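Extracellular invertase (Aspergillus kawachii, PDB 5XH8) cleaves terminal beta-fructofuranoside bonds, probably of sucrose and related sugars, and has high transfructosylation activity, consistent with formation of fructooligosaccharides such as 1-kestose. Local coordinates at residues N305-G310 and S396-S401; Q265-I270 and M289-G294. All blocks are in the same frame, centred on the assembly; numbering follows the deposited sequence.

In the fold
Both contacts lie in the GH32 beta-propeller and both reach one antiparallel sheet. Contact 2 is the hairpin pairing of strands 265-274 and 286-298 inside that sheet; contact 1 takes the next strand, 302-311, and sets it against S396-S401, which leads into another sheet. Their centres are about 10 Å apart. S293 joins them through two probable backbone hydrogen bonds, N307 N to S293 O and M308 O to S293 N, both 2.9 Å. The M289 side chain is about 5 Å from the bound sodium, whose site includes H287 of the same strand; the N307 side chain is about 8 Å from a bound glycerol.

Contact 1: residues N305-G310 and S396-S401; sequences NPNMAG and SWQVVS
This is a contact of side chains with backbone between two sheets of the beta-propeller: N307 to G310, at the end of strand 302-311, meet S396 to Q398, where the chain enters strand 398-403. The two pieces run in roughly opposed directions without pairing as strands, and a single hydrogen bond joins them. S396 OG donates to A309 O over 2.7 Å, approaching with a C=O...donor angle of 136° and tilted somewhat from the carbonyl plane. A chi1 of -48° swings this hydroxyl to the side of its own backbone N, and S396 CA adds a CA-H...O contact of 3.2 Å to A309 O, so one carbonyl receives two approaches from the same residue. M308 reaches across with an extended chain. Its SD lies 3.6 Å from W397 CA, and its methyl CE comes to 3.8 Å from Q398 NE2, the two long side chains crossing at about a right angle. Q398 OE1 in turn rests against N307 CB at 3.6 Å, while its NE2 is hydrogen-bonded to Q412 OE1 on strand 408-418. The CB of W397 points away from 305-310; its NE1 is hydrogen-bonded to A390 O, and its ring meets W239 and F527 edge-to-face. S396 O is taken by T413 OG1. The chemistry is thus a thioether laid over backbone beside one short polar bond: M308 supplies the apolar part, S396 OG ties the loop to the A309 carbonyl, and the Q412 bond anchors the amide that receives the methionine methyl.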
loop_
_atom_site.group_PDB
_atom_site.type_symbol
_atom_site.label_atom_id
_atom_site.label_comp_id
_atom_site.label_asym_id
_atom_site.label_seq_id
_atom_site.Cartn_x
_atom_site.Cartn_y
_atom_site.Cartn_z
ATOM N N ASN A 305 -23.676 -16.945 12.167
ATOM C CA ASN A 305 -24.401 -16.854 13.454
ATOM C C ASN A 305 -24.056 -18.100 14.264
ATOM O O ASN A 305 -24.543 -19.193 13.951
ATOM C CB ASN A 305 -25.907 -16.744 13.195
ATOM C CG ASN A 305 -26.238 -15.618 12.226
ATOM O OD1 ASN A 305 -26.114 -14.457 12.571
ATOM N ND2 ASN A 305 -26.587 -15.961 10.987
ATOM N N PRO A 306 -23.169 -17.957 15.256
ATOM C CA PRO A 306 -22.752 -19.109 16.057
ATOM C C PRO A 306 -23.901 -19.848 16.766
ATOM O O PRO A 306 -24.726 -19.206 17.428
ATOM C CB PRO A 306 -21.836 -18.485 17.113
ATOM C CG PRO A 306 -21.314 -17.249 16.486
ATOM C CD PRO A 306 -22.442 -16.735 15.642
ATOM N N ASN A 307 -23.919 -21.176 16.673
ATOM C CA ASN A 307 -24.881 -21.985 17.446
ATOM C C ASN A 307 -24.259 -22.920 18.482
ATOM O O ASN A 307 -24.983 -23.457 19.320
ATOM C CB ASN A 307 -25.826 -22.756 16.522
ATOM C CG ASN A 307 -25.103 -23.491 15.429
ATOM O OD1 ASN A 307 -23.996 -24.015 15.625
ATOM N ND2 ASN A 307 -25.707 -23.514 14.255
ATOM N N MET A 308 -22.940 -23.125 18.410
ATOM C CA MET A 308 -22.182 -23.816 19.448
ATOM C C MET A 308 -20.682 -23.547 19.240
ATOM O O MET A 308 -20.258 -23.139 18.157
ATOM C CB MET A 308 -22.471 -25.327 19.454
ATOM C CG MET A 308 -22.296 -26.030 18.113
ATOM S SD MET A 308 -22.589 -27.809 18.152
ATOM C CE MET A 308 -22.226 -28.337 16.490
ATOM N N ALA A 309 -19.893 -23.771 20.283
ATOM C CA ALA A 309 -18.463 -23.490 20.224
ATOM C C ALA A 309 -17.720 -24.220 21.335
ATOM O O ALA A 309 -18.299 -24.559 22.399
ATOM C CB ALA A 309 -18.221 -21.996 20.321
ATOM N N GLY A 310 -16.436 -24.459 21.079
ATOM C CA GLY A 310 -15.572 -25.155 22.024
ATOM C C GLY A 310 -14.123 -24.861 21.726
ATOM O O GLY A 310 -13.821 -23.901 21.002
ATOM N N SER A 396 -20.921 -26.566 23.966
ATOM C CA SER A 396 -20.189 -27.097 22.796
ATOM C C SER A 396 -20.910 -28.165 22.030
ATOM O O SER A 396 -20.282 -28.936 21.292
ATOM C CB SER A 396 -18.840 -27.646 23.257
ATOM O OG SER A 396 -18.224 -26.690 24.097
ATOM N N TRP A 397 -22.233 -28.204 22.175
ATOM C CA TRP A 397 -23.048 -29.193 21.483
ATOM C C TRP A 397 -24.459 -28.651 21.299
ATOM O O TRP A 397 -24.832 -27.659 21.926
ATOM C CB TRP A 397 -23.088 -30.488 22.297
ATOM C CG TRP A 397 -23.605 -30.262 23.691
ATOM C CD1 TRP A 397 -24.921 -30.304 24.097
ATOM C CD2 TRP A 397 -22.836 -29.921 24.858
ATOM N NE1 TRP A 397 -25.007 -30.027 25.437
ATOM C CE2 TRP A 397 -23.751 -29.791 25.936
ATOM C CE3 TRP A 397 -21.463 -29.756 25.112
ATOM C CZ2 TRP A 397 -23.342 -29.476 27.244
ATOM C CZ3 TRP A 397 -21.055 -29.416 26.408
ATOM C CH2 TRP A 397 -21.998 -29.285 27.462
ATOM N N GLN A 398 -25.234 -29.307 20.447
ATOM C CA GLN A 398 -26.665 -29.008 20.327
ATOM C C GLN A 398 -27.509 -30.249 20.025
ATOM O O GLN A 398 -27.045 -31.226 19.389
ATOM C CB GLN A 398 -26.910 -27.946 19.262
ATOM C CG GLN A 398 -26.529 -28.379 17.860
ATOM C CD GLN A 398 -26.447 -27.222 16.891
ATOM O OE1 GLN A 398 -26.944 -26.129 17.161
ATOM N NE2 GLN A 398 -25.823 -27.464 15.743
ATOM N N VAL A 399 -28.764 -30.171 20.467
ATOM C CA VAL A 399 -29.735 -31.235 20.253
ATOM C C VAL A 399 -30.168 -31.171 18.800
ATOM O O VAL A 399 -30.597 -30.131 18.355
ATOM C CB VAL A 399 -30.963 -31.051 21.184
ATOM C CG1 VAL A 399 -32.075 -32.042 20.835
ATOM C CG2 VAL A 399 -30.554 -31.174 22.659
ATOM N N VAL A 400 -30.030 -32.263 18.063
ATOM C CA VAL A 400 -30.509 -32.333 16.662
ATOM C C VAL A 400 -31.698 -33.296 16.421
ATOM O O VAL A 400 -32.239 -33.331 15.309
ATOM C CB VAL A 400 -29.383 -32.694 15.671
ATOM C CG1 VAL A 400 -28.257 -31.666 15.758
ATOM C CG2 VAL A 400 -28.869 -34.116 15.881
ATOM N N SER A 401 -32.054 -34.100 17.424
ATOM C CA SER A 401 -33.319 -34.861 17.429
ATOM C C SER A 401 -33.628 -35.336 18.841
ATOM O O SER A 401 -32.771 -35.268 19.734
ATOM C CB SER A 401 -33.271 -36.054 16.485
ATOM O OG SER A 401 -32.266 -36.950 16.882
#

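Contact 2: residues Q265-I270 and M289-G294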
loop_
_atom_site.group_PDB
_atom_site.type_symbol
_atom_site.label_atom_id
_atom_site.label_comp_id
_atom_site.label_asym_id
_atom_site.label_seq_id
_atom_site.Cartn_x
_atom_site.Cartn_y
_atom_site.Cartn_z
ATOM N N GLN A 265 -22.385 -28.366 6.935
ATOM C CA GLN A 265 -22.407 -27.357 7.998
ATOM C C GLN A 265 -21.106 -26.568 8.088
ATOM O O GLN A 265 -20.047 -27.161 8.041
ATOM C CB GLN A 265 -22.568 -28.036 9.347
ATOM C CG GLN A 265 -23.847 -27.726 10.055
ATOM C CD GLN A 265 -23.954 -28.600 11.264
ATOM O OE1 GLN A 265 -23.594 -28.211 12.373
ATOM N NE2 GLN A 265 -24.338 -29.827 11.033
ATOM N N ILE A 266 -21.221 -25.269 8.342
ATOM C CA ILE A 266 -20.084 -24.346 8.280
ATOM C C ILE A 266 -19.488 -24.119 9.680
ATOM O O ILE A 266 -20.195 -23.823 10.656
ATOM C CB ILE A 266 -20.489 -23.023 7.601
ATOM C CG1 ILE A 266 -20.740 -23.271 6.112
ATOM C CG2 ILE A 266 -19.406 -21.949 7.760
ATOM C CD1 ILE A 266 -21.483 -22.143 5.407
ATOM N N PHE A 267 -18.175 -24.265 9.754
ATOM C CA PHE A 267 -17.411 -24.082 10.993
ATOM C C PHE A 267 -16.259 -23.109 10.734
ATOM O O PHE A 267 -15.801 -22.975 9.592
ATOM C CB PHE A 267 -16.793 -25.408 11.423
ATOM C CG PHE A 267 -17.774 -26.418 11.968
ATOM C CD1 PHE A 267 -18.520 -27.227 11.109
ATOM C CD2 PHE A 267 -17.891 -26.617 13.341
ATOM C CE1 PHE A 267 -19.394 -28.195 11.616
ATOM C CE2 PHE A 267 -18.766 -27.578 13.853
ATOM C CZ PHE A 267 -19.519 -28.361 12.989
ATOM N N THR A 268 -15.785 -22.465 11.795
ATOM C CA THR A 268 -14.536 -21.704 11.744
ATOM C C THR A 268 -13.675 -22.099 12.943
ATOM O O THR A 268 -14.223 -22.445 14.005
ATOM C CB THR A 268 -14.788 -20.176 11.720
ATOM O OG1 THR A 268 -13.540 -19.455 11.664
ATOM C CG2 THR A 268 -15.603 -19.718 12.938
ATOM N N THR A 269 -12.354 -22.098 12.768
ATOM C CA THR A 269 -11.423 -22.102 13.917
ATOM C C THR A 269 -10.726 -20.741 14.008
ATOM O O THR A 269 -10.419 -20.124 12.979
ATOM C CB THR A 269 -10.420 -23.269 13.907
ATOM O OG1 THR A 269 -9.561 -23.206 12.760
ATOM C CG2 THR A 269 -11.160 -24.614 13.893
ATOM N N ILE A 270 -10.523 -20.266 15.240
ATOM C CA ILE A 270 -9.892 -18.968 15.482
ATOM C C ILE A 270 -9.067 -19.024 16.724
ATOM O O ILE A 270 -9.393 -19.765 17.639
ATOM C CB ILE A 270 -10.902 -17.826 15.719
ATOM C CG1 ILE A 270 -12.044 -18.279 16.643
ATOM C CG2 ILE A 270 -11.464 -17.356 14.402
ATOM C CD1 ILE A 270 -12.749 -17.120 17.284
ATOM N N MET A 289 -7.709 -21.327 21.717
ATOM C CA MET A 289 -7.756 -22.002 20.422
ATOM C C MET A 289 -9.138 -22.617 20.232
ATOM O O MET A 289 -9.395 -23.777 20.613
ATOM C CB MET A 289 -6.679 -23.073 20.305
ATOM C CG MET A 289 -6.484 -23.641 18.900
ATOM S SD MET A 289 -6.302 -22.387 17.609
ATOM C CE MET A 289 -7.849 -22.505 16.705
ATOM N N LEU A 290 -10.023 -21.822 19.641
ATOM C CA LEU A 290 -11.459 -22.145 19.569
ATOM C C LEU A 290 -11.927 -22.690 18.217
ATOM O O LEU A 290 -11.311 -22.436 17.168
ATOM C CB LEU A 290 -12.271 -20.899 19.922
ATOM C CG LEU A 290 -11.952 -20.145 21.202
ATOM C CD1 LEU A 290 -12.857 -18.922 21.347
ATOM C CD2 LEU A 290 -12.109 -21.051 22.403
ATOM N N TRP A 291 -13.013 -23.469 18.268
ATOM C CA TRP A 291 -13.827 -23.818 17.094
ATOM C C TRP A 291 -15.249 -23.301 17.330
ATOM O O TRP A 291 -15.677 -23.118 18.486
ATOM C CB TRP A 291 -13.831 -25.327 16.798
ATOM C CG TRP A 291 -14.556 -26.179 17.847
ATOM C CD1 TRP A 291 -13.977 -26.847 18.878
ATOM C CD2 TRP A 291 -15.971 -26.434 17.943
ATOM N NE1 TRP A 291 -14.926 -27.513 19.615
ATOM C CE2 TRP A 291 -16.163 -27.284 19.072
ATOM C CE3 TRP A 291 -17.095 -26.040 17.186
ATOM C CZ2 TRP A 291 -17.445 -27.740 19.486
ATOM C CZ3 TRP A 291 -18.388 -26.496 17.601
ATOM C CH2 TRP A 291 -18.537 -27.331 18.746
ATOM N N VAL A 292 -15.958 -23.033 16.233
ATOM C CA VAL A 292 -17.306 -22.445 16.287
ATOM C C VAL A 292 -18.120 -22.963 15.131
ATOM O O VAL A 292 -17.654 -22.939 13.985
ATOM C CB VAL A 292 -17.299 -20.906 16.180
ATOM C CG1 VAL A 292 -18.686 -20.331 16.488
ATOM C CG2 VAL A 292 -16.280 -20.298 17.120
ATOM N N SER A 293 -19.332 -23.437 15.446
ATOM C CA SER A 293 -20.317 -23.856 14.444
ATOM C C SER A 293 -21.291 -22.715 14.263
ATOM O O SER A 293 -21.591 -22.015 15.212
ATOM C CB SER A 293 -21.091 -25.094 14.935
ATOM O OG SER A 293 -22.091 -25.464 13.997
ATOM N N GLY A 294 -21.785 -22.519 13.055
ATOM C CA GLY A 294 -22.767 -21.488 12.832
ATOM C C GLY A 294 -23.556 -21.624 11.558
ATOM O O GLY A 294 -23.177 -22.362 10.640
HETATM O O HOH W 1 -23.774 -23.961 8.702
#
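The F267 ring has S293 OG over one face, 3.9 Å above its plane and displaced toward the rim, and W291 at its edge. That hydroxyl is itself held by the side chain of N307 on the next strand, 302-311. W291 CE3 lies in the plane of the F267 ring, and W291 CZ3 comes to 3.9 Å from F267 CE2; the two side chains lie side by side, pointing the same way. F253, L255 and L414 also pack against F267, and W291 reaches L414 and T413, so these rings lie between this sheet and strand 408-418. T269 belongs to the same face, its CG2 4.0 Å from W291 CB. On the other face a chi1 of -180° sets T268 OG1 anti to the backbone N, bonded to N251 O and Q206 NE2, and places CG2 between the backbone N and the carbonyl carbon, where it meets V292 CB at 3.8 Å. In the sheet itself two antiparallel hydrogen-bonded pairs, T268 with V292 and I270 with L290, carry reciprocal N-H...O bonds; T268 N to V292 O is 2.9 Å. G294 N reaches I266 O at 3.2 Å, and beside this bond one water bridges I266 N and G294 O. At the far end M289, bent along its chain, brings CE to 3.3 Å from I270 O. As part of a propeller blade, the hairpin therefore combines a polar backbone ladder with an aromatic face turned to the neighbouring sheet.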